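Local coordinates for Sn-glycerol-3-phosphate ABC transporter substrate-binding protein UspB (Mycobacterium tuberculosis, PDB 4MFI), which binds glycerophosphocholine as the substrate-binding subunit of an ABC transporter, and probably hands it to the membrane-embedded partners for uptake, at residues 51-56 with 337-342; 219-224 with 380-385; 225-230 with 415-420; 331-336 with 347-352. All blocks are in the same frame, centred on the assembly; numbering follows the deposited sequence.

Overall arrangement
From the N terminus, residues 51-56 wait until 337-342 to close interaction 1, packing helix 50-63 against helix 333-343. Before that closure, 219-224, 225-230 and 331-336 have each opened a contact, so interaction 1 crosses the other three. Interaction 4 is the short local loop, 331-336 with 347-352; it shares helix 333-343 with interaction 1 and touches it. Interaction 2 then closes at 380-385 and interaction 3 at 415-420. These two cross each other, touch through the hairpin 222-227, and both enclose interaction 4. They join that hairpin to helices 383-386 and 409-427, across the chain's centre from interaction 1, about 32 and 40 Å away between centres.

Interaction 1 of 4, residues 51-56 with 337-342; sequences AAEREL and AYFSQQ
A52 packs its methyl between two helical residues: CB lies 4.0 Å from Y338 CE2 and 4.0 Å from Q342 CB. The Y338 ring reaches toward helix 50-63 because its CG stands anti to the backbone N (chi1 170°), and the A52 carbonyl oxygen meets its edge in plane, with A52 O 3.8 Å from Y338 CE2. L56 parts its two methyls between the aromatics. Its CD2 is 3.8 Å from Y338 CD2, the two side chains running alongside in opposing senses, while L56 CD1 is 4.0 Å from F339 CD1. E55 lies across the end of the tyrosine at about a right angle, with CG 3.4 Å from Y338 OH; its carboxylate turns away to a salt bridge with R59, which also forms a cation-pi contact with Y338. Helix 50-63 is the crossover of a beta-alpha-beta unit between parallel strands 39-43 and 69-73, and helix 333-343 runs nearly antiparallel beside it, the segment axes 10.1 Å apart at 162°. On the buried flank, E53 offers its aliphatic CG to the edge of the F339 ring. The acid end goes beyond this layer: OE1 bonds to H45, and OE2 is gripped by the hydroxyls of S43 and Y150. Y150 also meets the F339 ring, their planes about 35° apart.

Interaction 2 of 4, residues 219-224 with 380-385; sequences GAYSDK and TQDYAR
S222 and D382 hold the tight, buried side of a contact between the beta hairpin 222-227, whose K224-W225 corner has type II' geometry, and the first turn of helix 383-386. The N-H of A384 points at S222 OG over 3.0 Å (151°), a side-chain acceptor lent to the helix start by the hairpin. D382, at the N-cap position, turns its carboxylate to the hairpin instead: OD2 takes the Y221 N-H at 2.8 Å, the donor lying 46° out of the carboxylate plane, and OD1 is also bound by W215 NE1. Beneath them Y221 CB packs on A384 CB at 3.9 Å, while the tyrosine hydroxyl bonds to S207 O. On the more exposed side, around K224, water takes part: one molecule accepts from Y383 N at 2.8 Å, donates to K224 O at 3.0 Å and also bonds S222 OG. Beside it K224 CA makes a CH-pi contact over a face of the Y383 ring, 3.9 Å from the centroid, and K224 bends so that CD lies 3.6 Å from Y383 OH.

Interaction 3 of 4, residues 225-230 with 415-420; sequences WTLTLT and NIQKRL
Q417 lays its side chain against L227, with the amide carbon CD 3.6 Å from L227 CB, where helix 409-427 crosses the end of the beta hairpin 222-227 and the loop that leaves it. CG stands anti to the backbone N (chi1 -178°) and the chain beyond is extended, which carries the amide past the leucine to the backbone of 229-230. There OE1 accepts the T230 N-H at 3.1 Å; the bond is bent (136° at the hydrogen), and the donor is tilted 32° from the carbonyl plane. NE2 donates to a water at 3.1 Å that also lies within reach of L227 O and T230 OG1. T230 crosses the glutamine at about a right angle, its CG2 and OG1 both lying against the amide.

Next to these polar groups the contact is apolar. L227 CD1 rests 3.8 Å from L420 CB and also touches the Q417 carbonyl oxygen. L229 pushes a single methyl into the helix surface between residues one turn apart: its CD1 is 3.7 Å from I416 CG2 and 3.7 Å from L420 CD1. Y221 lies against L229, so L227 and L229 join the hairpin and the loop after it to helix 409-427, which rests in turn on helix 391-405 where I394 packs on I416 and L420. At the polar rim, T230 OG1 lies 3.6 Å from Q417 NE2.

Interaction 4 of 4, residues 331-336 with 347-352; sequences TNPTNT and PVRKSA
The opening turn of helix 333-343 is wrapped by the loop that follows the same helix, P333 and T336 meeting V348, R349 and A352. T336 OG1 stands anti to its own nitrogen (chi1 -168°), which aims it out of the helix at the loop, and it accepts the V348 N-H at 2.9 Å in a fairly straight bond (162°). Its other branch, CG2, lies 3.8 Å from R349 CG and 4.0 Å from A352 CB. R349 curls back through two bends, at chi2 and chi3, so that one face of its guanidinium comes over the CG-CD side of the tilted proline ring: P333 CD sits over the centre of that face, 3.6 Å from R349 CZ. The group is steadied by a salt bridge from NE to D130, with a weak 3.5 Å bond from R349 NH1 to T331 O added from the side of the preceding helix. The helix begins with an asparagine N-cap: N332 OD1 takes the N335 N-H almost head-on, in line with its C=O bond. P333 follows directly, and S351 OG touches its ring, 3.2 Å from P333 CG. The same D130 OD2 takes both R349 NE and S351 OG. Backbone bonds of V348 with V132 and of K350 with D130 tie this loop to 130-132, and T331 and V348 pack onto strand 144-160.

Interaction 1 of 4, residues 51-56 with 337-342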
loop_
_atom_site.group_PDB
_atom_site.type_symbol
_atom_site.label_atom_id
_atom_site.label_comp_id
_atom_site.label_asym_id
_atom_site.label_seq_id
_atom_site.Cartn_x
_atom_site.Cartn_y
_atom_site.Cartn_z
ATOM N N ALA A 51 13.691 -14.512 -7.686
ATOM C CA ALA A 51 13.860 -15.907 -7.273
ATOM C C ALA A 51 12.561 -16.515 -6.735
ATOM O O ALA A 51 12.220 -17.655 -7.059
ATOM C CB ALA A 51 14.981 -16.038 -6.245
ATOM N N ALA A 52 11.837 -15.760 -5.914
ATOM C CA ALA A 52 10.569 -16.244 -5.378
ATOM C C ALA A 52 9.551 -16.426 -6.497
ATOM O O ALA A 52 8.775 -17.381 -6.492
ATOM C CB ALA A 52 10.041 -15.297 -4.324
ATOM N N GLU A 53 9.558 -15.508 -7.462
ATOM C CA GLU A 53 8.653 -15.605 -8.602
ATOM C C GLU A 53 8.973 -16.817 -9.482
ATOM O O GLU A 53 8.065 -17.510 -9.950
ATOM C CB GLU A 53 8.673 -14.309 -9.414
ATOM C CG GLU A 53 8.130 -13.121 -8.631
ATOM C CD GLU A 53 8.109 -11.837 -9.429
ATOM O OE1 GLU A 53 9.100 -11.569 -10.145
ATOM O OE2 GLU A 53 7.103 -11.087 -9.334
ATOM N N ARG A 54 10.256 -17.080 -9.711
ATOM C CA ARG A 54 10.637 -18.269 -10.470
ATOM C C ARG A 54 10.205 -19.552 -9.756
ATOM O O ARG A 54 9.810 -20.524 -10.400
ATOM C CB ARG A 54 12.137 -18.289 -10.756
ATOM C CG ARG A 54 12.563 -17.260 -11.792
ATOM C CD ARG A 54 14.018 -17.439 -12.200
ATOM N NE ARG A 54 14.925 -17.332 -11.059
ATOM C CZ ARG A 54 15.490 -16.198 -10.658
ATOM N NH1 ARG A 54 15.248 -15.066 -11.307
ATOM N NH2 ARG A 54 16.302 -16.196 -9.609
ATOM N N GLU A 55 10.272 -19.550 -8.427
ATOM C CA GLU A 55 9.822 -20.701 -7.653
ATOM C C GLU A 55 8.315 -20.893 -7.798
ATOM O O GLU A 55 7.840 -22.016 -7.982
ATOM C CB GLU A 55 10.220 -20.556 -6.175
ATOM C CG GLU A 55 9.552 -21.562 -5.231
ATOM C CD GLU A 55 9.951 -23.008 -5.484
ATOM O OE1 GLU A 55 11.029 -23.249 -6.076
ATOM O OE2 GLU A 55 9.180 -23.912 -5.077
ATOM N N LEU A 56 7.558 -19.802 -7.732
ATOM C CA LEU A 56 6.109 -19.890 -7.881
ATOM C C LEU A 56 5.725 -20.372 -9.284
ATOM O O LEU A 56 4.788 -21.158 -9.446
ATOM C CB LEU A 56 5.453 -18.546 -7.568
ATOM C CG LEU A 56 5.556 -18.118 -6.103
ATOM C CD1 LEU A 56 4.946 -16.740 -5.887
ATOM C CD2 LEU A 56 4.899 -19.158 -5.197
ATOM N N ALA A 337 1.770 -17.216 1.301
ATOM C CA ALA A 337 2.570 -17.367 2.514
ATOM C C ALA A 337 4.051 -17.435 2.159
ATOM O O ALA A 337 4.874 -16.737 2.758
ATOM C CB ALA A 337 2.148 -18.606 3.290
ATOM N N TYR A 338 4.384 -18.267 1.174
ATOM C CA TYR A 338 5.759 -18.368 0.691
ATOM C C TYR A 338 6.298 -17.027 0.190
ATOM O O TYR A 338 7.403 -16.610 0.566
ATOM C CB TYR A 338 5.874 -19.429 -0.409
ATOM C CG TYR A 338 7.210 -19.415 -1.111
ATOM C CD1 TYR A 338 8.335 -19.975 -0.518
ATOM C CD2 TYR A 338 7.350 -18.823 -2.362
ATOM C CE1 TYR A 338 9.561 -19.950 -1.157
ATOM C CE2 TYR A 338 8.564 -18.795 -3.009
ATOM C CZ TYR A 338 9.667 -19.355 -2.405
ATOM O OH TYR A 338 10.878 -19.321 -3.053
ATOM N N PHE A 339 5.518 -16.351 -0.652
ATOM C CA PHE A 339 5.930 -15.062 -1.192
ATOM C C PHE A 339 6.202 -14.066 -0.063
ATOM O O PHE A 339 7.208 -13.346 -0.083
ATOM C CB PHE A 339 4.860 -14.522 -2.144
ATOM C CG PHE A 339 5.303 -13.329 -2.945
ATOM C CD1 PHE A 339 6.178 -13.478 -4.015
ATOM C CD2 PHE A 339 4.815 -12.062 -2.655
ATOM C CE1 PHE A 339 6.578 -12.382 -4.767
ATOM C CE2 PHE A 339 5.213 -10.960 -3.402
ATOM C CZ PHE A 339 6.099 -11.125 -4.460
ATOM N N SER A 340 5.310 -14.047 0.924
ATOM C CA SER A 340 5.455 -13.183 2.096
ATOM C C SER A 340 6.744 -13.471 2.865
ATOM O O SER A 340 7.478 -12.552 3.229
ATOM C CB SER A 340 4.246 -13.348 3.026
ATOM O OG SER A 340 4.416 -12.602 4.219
ATOM N N GLN A 341 7.018 -14.747 3.113
ATOM C CA GLN A 341 8.223 -15.135 3.845
ATOM C C GLN A 341 9.499 -14.731 3.113
ATOM O O GLN A 341 10.508 -14.402 3.740
ATOM C CB GLN A 341 8.225 -16.644 4.091
ATOM C CG GLN A 341 7.123 -17.101 5.025
ATOM C CD GLN A 341 6.759 -18.560 4.840
ATOM O OE1 GLN A 341 7.519 -19.342 4.261
ATOM N NE2 GLN A 341 5.583 -18.936 5.331
ATOM N N GLN A 342 9.445 -14.743 1.786
ATOM C CA GLN A 342 10.618 -14.443 0.976
ATOM C C GLN A 342 10.853 -12.950 0.755
ATOM O O GLN A 342 11.990 -12.535 0.518
ATOM C CB GLN A 342 10.519 -15.148 -0.380
ATOM C CG GLN A 342 10.586 -16.660 -0.293
ATOM C CD GLN A 342 11.871 -17.134 0.349
ATOM O OE1 GLN A 342 12.963 -16.727 -0.052
ATOM N NE2 GLN A 342 11.752 -17.989 1.357
#

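Interaction 2 of 4, residues 219-224 with 380-385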
loop_
_atom_site.group_PDB
_atom_site.type_symbol
_atom_site.label_atom_id
_atom_site.label_comp_id
_atom_site.label_asym_id
_atom_site.label_seq_id
_atom_site.Cartn_x
_atom_site.Cartn_y
_atom_site.Cartn_z
ATOM N N GLY A 219 -11.385 12.866 9.039
ATOM C CA GLY A 219 -11.125 13.503 7.763
ATOM C C GLY A 219 -10.991 12.511 6.623
ATOM O O GLY A 219 -11.014 11.291 6.828
ATOM N N ALA A 220 -10.832 13.038 5.412
ATOM C CA ALA A 220 -10.529 12.226 4.239
ATOM C C ALA A 220 -10.088 13.165 3.140
ATOM O O ALA A 220 -10.442 14.345 3.143
ATOM C CB ALA A 220 -11.754 11.449 3.795
ATOM N N TYR A 221 -9.321 12.656 2.183
ATOM C CA TYR A 221 -9.015 13.456 0.999
ATOM C C TYR A 221 -10.260 13.592 0.129
ATOM O O TYR A 221 -10.461 14.606 -0.550
ATOM C CB TYR A 221 -7.918 12.796 0.171
ATOM C CG TYR A 221 -6.620 12.534 0.893
ATOM C CD1 TYR A 221 -6.137 13.407 1.867
ATOM C CD2 TYR A 221 -5.851 11.418 0.574
ATOM C CE1 TYR A 221 -4.929 13.160 2.514
ATOM C CE2 TYR A 221 -4.653 11.159 1.223
ATOM C CZ TYR A 221 -4.189 12.042 2.182
ATOM O OH TYR A 221 -2.996 11.808 2.830
ATOM N N SER A 222 -11.075 12.543 0.122
ATOM C CA SER A 222 -12.301 12.512 -0.663
ATOM C C SER A 222 -13.239 11.469 -0.080
ATOM O O SER A 222 -12.806 10.560 0.637
ATOM C CB SER A 222 -12.006 12.205 -2.139
ATOM O OG SER A 222 -11.340 10.960 -2.294
ATOM N N ASP A 223 -14.521 11.638 -0.376
ATOM C CA ASP A 223 -15.565 10.672 -0.077
ATOM C C ASP A 223 -16.093 10.267 -1.449
ATOM O O ASP A 223 -16.825 11.025 -2.101
ATOM C CB ASP A 223 -16.660 11.343 0.749
ATOM C CG ASP A 223 -17.738 10.380 1.197
ATOM O OD1 ASP A 223 -17.644 9.172 0.885
ATOM O OD2 ASP A 223 -18.681 10.843 1.880
ATOM N N LYS A 224 -15.686 9.085 -1.902
ATOM C CA LYS A 224 -15.861 8.699 -3.303
ATOM C C LYS A 224 -15.283 9.797 -4.213
ATOM O O LYS A 224 -14.125 10.175 -4.036
ATOM C CB LYS A 224 -17.326 8.377 -3.608
ATOM C CG LYS A 224 -17.943 7.412 -2.607
ATOM C CD LYS A 224 -17.192 6.100 -2.562
ATOM C CE LYS A 224 -17.775 5.180 -1.495
ATOM N NZ LYS A 224 -19.252 5.031 -1.646
ATOM N N THR A 380 -9.848 0.688 2.363
ATOM C CA THR A 380 -9.440 1.055 1.003
ATOM C C THR A 380 -9.144 2.554 0.910
ATOM O O THR A 380 -9.692 3.371 1.667
ATOM C CB THR A 380 -10.483 0.645 -0.052
ATOM O OG1 THR A 380 -11.736 1.248 0.275
ATOM C CG2 THR A 380 -10.652 -0.884 -0.093
ATOM N N GLN A 381 -8.248 2.908 0.000
ATOM C CA GLN A 381 -7.741 4.271 -0.064
ATOM C C GLN A 381 -8.719 5.279 -0.660
ATOM O O GLN A 381 -9.616 4.923 -1.422
ATOM C CB GLN A 381 -6.441 4.307 -0.857
ATOM C CG GLN A 381 -5.314 3.516 -0.227
ATOM C CD GLN A 381 -4.001 3.794 -0.910
ATOM O OE1 GLN A 381 -3.481 4.914 -0.830
ATOM N NE2 GLN A 381 -3.468 2.795 -1.618
ATOM N N ASP A 382 -8.527 6.545 -0.310
ATOM C CA ASP A 382 -9.360 7.615 -0.864
ATOM C C ASP A 382 -9.167 7.727 -2.374
ATOM O O ASP A 382 -8.045 7.631 -2.878
ATOM C CB ASP A 382 -9.022 8.952 -0.205
ATOM C CG ASP A 382 -9.405 9.013 1.257
ATOM O OD1 ASP A 382 -10.243 8.207 1.733
ATOM O OD2 ASP A 382 -8.864 9.911 1.932
ATOM N N TYR A 383 -10.268 7.931 -3.095
ATOM C CA TYR A 383 -10.207 8.033 -4.560
ATOM C C TYR A 383 -9.257 9.153 -4.985
ATOM O O TYR A 383 -8.571 9.042 -6.008
ATOM C CB TYR A 383 -11.586 8.308 -5.170
ATOM C CG TYR A 383 -12.604 7.186 -5.144
ATOM C CD1 TYR A 383 -12.478 6.077 -4.299
ATOM C CD2 TYR A 383 -13.732 7.260 -5.950
ATOM C CE1 TYR A 383 -13.447 5.071 -4.289
ATOM C CE2 TYR A 383 -14.694 6.275 -5.944
ATOM C CZ TYR A 383 -14.560 5.181 -5.116
ATOM O OH TYR A 383 -15.543 4.207 -5.132
ATOM N N ALA A 384 -9.200 10.233 -4.204
ATOM C CA ALA A 384 -8.342 11.359 -4.571
ATOM C C ALA A 384 -6.856 10.987 -4.616
ATOM O O ALA A 384 -6.081 11.627 -5.335
ATOM C CB ALA A 384 -8.570 12.548 -3.642
ATOM N N ARG A 385 -6.461 9.961 -3.864
ATOM C CA ARG A 385 -5.077 9.488 -3.915
ATOM C C ARG A 385 -4.838 8.473 -5.033
ATOM O O ARG A 385 -3.843 8.562 -5.759
ATOM C CB ARG A 385 -4.604 8.915 -2.564
ATOM C CG ARG A 385 -3.120 8.562 -2.607
ATOM C CD ARG A 385 -2.530 8.012 -1.289
ATOM N NE ARG A 385 -1.106 7.809 -1.548
ATOM C CZ ARG A 385 -0.613 6.744 -2.172
ATOM N NH1 ARG A 385 -1.410 5.736 -2.503
ATOM N NH2 ARG A 385 0.679 6.675 -2.457
HETATM O O HOH W 1 -12.720 8.597 -1.881
HETATM O O HOH W 2 -13.211 8.298 2.242
#

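Interaction 3 of 4, residues 225-230 with 415-420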
loop_
_atom_site.group_PDB
_atom_site.type_symbol
_atom_site.label_atom_id
_atom_site.label_comp_id
_atom_site.label_asym_id
_atom_site.label_seq_id
_atom_site.Cartn_x
_atom_site.Cartn_y
_atom_site.Cartn_z
ATOM N N TRP A 225 -16.068 10.321 -5.153
ATOM C CA TRP A 225 -15.561 11.336 -6.085
ATOM C C TRP A 225 -15.630 12.770 -5.571
ATOM O O TRP A 225 -15.207 13.704 -6.259
ATOM C CB TRP A 225 -16.295 11.264 -7.425
ATOM C CG TRP A 225 -16.110 9.971 -8.127
ATOM C CD1 TRP A 225 -17.078 9.054 -8.430
ATOM C CD2 TRP A 225 -14.876 9.431 -8.624
ATOM N NE1 TRP A 225 -16.522 7.980 -9.087
ATOM C CE2 TRP A 225 -15.172 8.185 -9.213
ATOM C CE3 TRP A 225 -13.548 9.871 -8.609
ATOM C CZ2 TRP A 225 -14.189 7.382 -9.796
ATOM C CZ3 TRP A 225 -12.575 9.077 -9.190
ATOM C CH2 TRP A 225 -12.900 7.844 -9.774
ATOM N N THR A 226 -16.161 12.945 -4.367
ATOM C CA THR A 226 -16.352 14.269 -3.794
ATOM C C THR A 226 -15.160 14.635 -2.918
ATOM O O THR A 226 -14.898 13.994 -1.900
ATOM C CB THR A 226 -17.679 14.309 -3.013
ATOM O OG1 THR A 226 -18.755 14.047 -3.927
ATOM C CG2 THR A 226 -17.891 15.657 -2.339
ATOM N N LEU A 227 -14.420 15.654 -3.336
ATOM C CA LEU A 227 -13.224 16.059 -2.606
ATOM C C LEU A 227 -13.592 16.682 -1.261
ATOM O O LEU A 227 -14.574 17.430 -1.150
ATOM C CB LEU A 227 -12.382 17.007 -3.455
ATOM C CG LEU A 227 -11.916 16.429 -4.800
ATOM C CD1 LEU A 227 -11.162 17.472 -5.599
ATOM C CD2 LEU A 227 -11.055 15.199 -4.603
ATOM N N THR A 228 -12.821 16.350 -0.231
ATOM C CA THR A 228 -13.155 16.752 1.136
ATOM C C THR A 228 -11.935 17.288 1.886
ATOM O O THR A 228 -11.909 17.291 3.116
ATOM C CB THR A 228 -13.813 15.593 1.941
ATOM O OG1 THR A 228 -12.972 14.432 1.923
ATOM C CG2 THR A 228 -15.166 15.222 1.358
ATOM N N LEU A 229 -10.929 17.746 1.147
ATOM C CA LEU A 229 -9.743 18.328 1.763
ATOM C C LEU A 229 -10.066 19.585 2.571
ATOM O O LEU A 229 -9.375 19.899 3.540
ATOM C CB LEU A 229 -8.696 18.661 0.702
ATOM C CG LEU A 229 -7.933 17.473 0.128
ATOM C CD1 LEU A 229 -7.235 17.875 -1.142
ATOM C CD2 LEU A 229 -6.912 16.958 1.134
ATOM N N THR A 230 -11.109 20.310 2.176
ATOM C CA THR A 230 -11.427 21.561 2.858
ATOM C C THR A 230 -12.503 21.406 3.926
ATOM O O THR A 230 -12.939 22.399 4.525
ATOM C CB THR A 230 -11.856 22.644 1.863
ATOM O OG1 THR A 230 -12.963 22.166 1.087
ATOM C CG2 THR A 230 -10.694 22.999 0.932
ATOM N N ASN A 415 -6.035 25.244 -2.103
ATOM C CA ASN A 415 -5.358 25.300 -3.404
ATOM C C ASN A 415 -5.291 23.920 -4.032
ATOM O O ASN A 415 -5.563 23.745 -5.219
ATOM C CB ASN A 415 -3.933 25.887 -3.279
ATOM C CG ASN A 415 -3.068 25.673 -4.550
ATOM O OD1 ASN A 415 -3.147 26.454 -5.503
ATOM N ND2 ASN A 415 -2.226 24.628 -4.549
ATOM N N ILE A 416 -4.909 22.936 -3.229
ATOM C CA ILE A 416 -4.798 21.577 -3.734
ATOM C C ILE A 416 -6.149 21.054 -4.190
ATOM O O ILE A 416 -6.250 20.453 -5.264
ATOM C CB ILE A 416 -4.173 20.648 -2.699
ATOM C CG1 ILE A 416 -2.687 20.968 -2.569
ATOM C CG2 ILE A 416 -4.381 19.190 -3.083
ATOM C CD1 ILE A 416 -2.049 20.288 -1.408
ATOM N N GLN A 417 -7.196 21.296 -3.399
ATOM C CA GLN A 417 -8.522 20.815 -3.790
ATOM C C GLN A 417 -8.977 21.407 -5.126
ATOM O O GLN A 417 -9.555 20.700 -5.952
ATOM C CB GLN A 417 -9.572 21.052 -2.695
ATOM C CG GLN A 417 -10.945 20.514 -3.093
ATOM C CD GLN A 417 -11.855 20.207 -1.917
ATOM O OE1 GLN A 417 -11.412 19.730 -0.880
ATOM N NE2 GLN A 417 -13.146 20.442 -2.097
ATOM N N LYS A 418 -8.709 22.692 -5.350
ATOM C CA LYS A 418 -9.065 23.313 -6.625
ATOM C C LYS A 418 -8.324 22.660 -7.791
ATOM O O LYS A 418 -8.912 22.382 -8.842
ATOM C CB LYS A 418 -8.778 24.819 -6.592
ATOM C CG LYS A 418 -9.720 25.608 -5.700
ATOM C CD LYS A 418 -9.306 27.073 -5.603
ATOM C CE LYS A 418 -10.419 27.926 -5.003
ATOM N NZ LYS A 418 -10.939 27.391 -3.717
ATOM N N ARG A 419 -7.036 22.396 -7.604
ATOM C CA ARG A 419 -6.243 21.752 -8.651
ATOM C C ARG A 419 -6.705 20.328 -8.922
ATOM O O ARG A 419 -6.802 19.904 -10.078
ATOM C CB ARG A 419 -4.754 21.792 -8.293
ATOM C CG ARG A 419 -4.206 23.222 -8.381
ATOM C CD ARG A 419 -2.889 23.392 -7.698
ATOM N NE ARG A 419 -1.882 22.488 -8.225
ATOM C CZ ARG A 419 -0.955 21.908 -7.473
ATOM N NH1 ARG A 419 -0.073 21.095 -8.024
ATOM N NH2 ARG A 419 -0.922 22.136 -6.162
ATOM N N LEU A 420 -6.982 19.593 -7.854
ATOM C CA LEU A 420 -7.458 18.217 -7.982
ATOM C C LEU A 420 -8.827 18.155 -8.655
ATOM O O LEU A 420 -9.101 17.240 -9.437
ATOM C CB LEU A 420 -7.522 17.538 -6.612
ATOM C CG LEU A 420 -6.189 17.302 -5.889
ATOM C CD1 LEU A 420 -6.449 16.612 -4.552
ATOM C CD2 LEU A 420 -5.228 16.487 -6.735
HETATM O O HOH W 3 -14.382 20.092 0.767
#

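Interaction 4 of 4, residues 331-336 with 347-352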
loop_
_atom_site.group_PDB
_atom_site.type_symbol
_atom_site.label_atom_id
_atom_site.label_comp_id
_atom_site.label_asym_id
_atom_site.label_seq_id
_atom_site.Cartn_x
_atom_site.Cartn_y
_atom_site.Cartn_z
ATOM N N THR A 331 -1.311 -16.792 -5.895
ATOM C CA THR A 331 -1.857 -16.111 -4.719
ATOM C C THR A 331 -2.729 -17.037 -3.869
ATOM O O THR A 331 -3.567 -16.574 -3.080
ATOM C CB THR A 331 -2.648 -14.831 -5.089
ATOM O OG1 THR A 331 -3.762 -15.176 -5.921
ATOM C CG2 THR A 331 -1.746 -13.818 -5.797
ATOM N N ASN A 332 -2.532 -18.347 -4.015
ATOM C CA ASN A 332 -3.237 -19.294 -3.153
ATOM C C ASN A 332 -2.634 -19.252 -1.734
ATOM O O ASN A 332 -1.622 -18.575 -1.519
ATOM C CB ASN A 332 -3.344 -20.697 -3.805
ATOM C CG ASN A 332 -2.076 -21.546 -3.683
ATOM O OD1 ASN A 332 -1.159 -21.244 -2.924
ATOM N ND2 ASN A 332 -2.051 -22.655 -4.424
ATOM N N PRO A 333 -3.270 -19.913 -0.751
ATOM C CA PRO A 333 -2.777 -19.705 0.620
ATOM C C PRO A 333 -1.318 -20.114 0.849
ATOM O O PRO A 333 -0.561 -19.356 1.463
ATOM C CB PRO A 333 -3.726 -20.560 1.458
ATOM C CG PRO A 333 -4.995 -20.549 0.680
ATOM C CD PRO A 333 -4.577 -20.590 -0.761
ATOM N N THR A 334 -0.934 -21.283 0.350
ATOM C CA THR A 334 0.444 -21.760 0.438
ATOM C C THR A 334 1.413 -20.789 -0.233
ATOM O O THR A 334 2.473 -20.452 0.308
ATOM C CB THR A 334 0.573 -23.129 -0.269
ATOM O OG1 THR A 334 -0.199 -24.105 0.439
ATOM C CG2 THR A 334 2.013 -23.583 -0.323
ATOM N N ASN A 335 1.040 -20.333 -1.418
ATOM C CA ASN A 335 1.966 -19.566 -2.232
ATOM C C ASN A 335 2.105 -18.117 -1.800
ATOM O O ASN A 335 3.196 -17.550 -1.875
ATOM C CB ASN A 335 1.595 -19.691 -3.707
ATOM C CG ASN A 335 1.853 -21.078 -4.234
ATOM O OD1 ASN A 335 2.729 -21.785 -3.730
ATOM N ND2 ASN A 335 1.094 -21.486 -5.244
ATOM N N THR A 336 1.018 -17.507 -1.338
ATOM C CA THR A 336 1.140 -16.153 -0.809
ATOM C C THR A 336 1.926 -16.159 0.509
ATOM O O THR A 336 2.682 -15.232 0.788
ATOM C CB THR A 336 -0.229 -15.434 -0.660
ATOM O OG1 THR A 336 -0.004 -14.040 -0.414
ATOM C CG2 THR A 336 -1.057 -16.021 0.480
ATOM N N PRO A 347 0.804 -11.730 3.475
ATOM C CA PRO A 347 -0.025 -12.774 2.857
ATOM C C PRO A 347 -1.396 -12.216 2.483
ATOM O O PRO A 347 -2.005 -11.504 3.290
ATOM C CB PRO A 347 -0.152 -13.833 3.966
ATOM C CG PRO A 347 0.994 -13.560 4.903
ATOM C CD PRO A 347 1.218 -12.078 4.842
ATOM N N VAL A 348 -1.878 -12.528 1.280
ATOM C CA VAL A 348 -3.109 -11.912 0.792
ATOM C C VAL A 348 -4.349 -12.772 1.038
ATOM O O VAL A 348 -5.463 -12.363 0.701
ATOM C CB VAL A 348 -3.007 -11.538 -0.705
ATOM C CG1 VAL A 348 -1.752 -10.701 -0.961
ATOM C CG2 VAL A 348 -3.005 -12.787 -1.591
ATOM N N ARG A 349 -4.149 -13.952 1.631
ATOM C CA ARG A 349 -5.239 -14.879 1.916
ATOM C C ARG A 349 -5.453 -15.006 3.409
ATOM O O ARG A 349 -4.482 -15.152 4.165
ATOM C CB ARG A 349 -4.930 -16.271 1.344
ATOM C CG ARG A 349 -4.812 -16.313 -0.177
ATOM C CD ARG A 349 -6.169 -16.152 -0.849
ATOM N NE ARG A 349 -6.965 -17.352 -0.645
ATOM C CZ ARG A 349 -7.174 -18.282 -1.571
ATOM N NH1 ARG A 349 -6.665 -18.147 -2.792
ATOM N NH2 ARG A 349 -7.896 -19.347 -1.270
ATOM N N LYS A 350 -6.715 -14.972 3.832
ATOM C CA LYS A 350 -7.053 -15.121 5.246
ATOM C C LYS A 350 -6.516 -16.431 5.809
ATOM O O LYS A 350 -5.932 -16.459 6.894
ATOM C CB LYS A 350 -8.570 -15.064 5.440
ATOM C CG LYS A 350 -9.202 -13.759 4.981
ATOM C CD LYS A 350 -10.717 -13.846 5.099
ATOM C CE LYS A 350 -11.385 -12.574 4.605
ATOM N NZ LYS A 350 -12.854 -12.762 4.465
ATOM N N SER A 351 -6.696 -17.514 5.060
ATOM C CA SER A 351 -6.316 -18.841 5.533
ATOM C C SER A 351 -4.819 -19.119 5.463
ATOM O O SER A 351 -4.384 -20.225 5.799
ATOM C CB SER A 351 -7.053 -19.922 4.743
ATOM O OG SER A 351 -6.581 -19.971 3.410
ATOM N N ALA A 352 -4.021 -18.146 5.026
ATOM C CA ALA A 352 -2.578 -18.359 5.029
ATOM C C ALA A 352 -2.045 -18.489 6.461
ATOM O O ALA A 352 -0.979 -19.070 6.675
ATOM C CB ALA A 352 -1.843 -17.277 4.232
#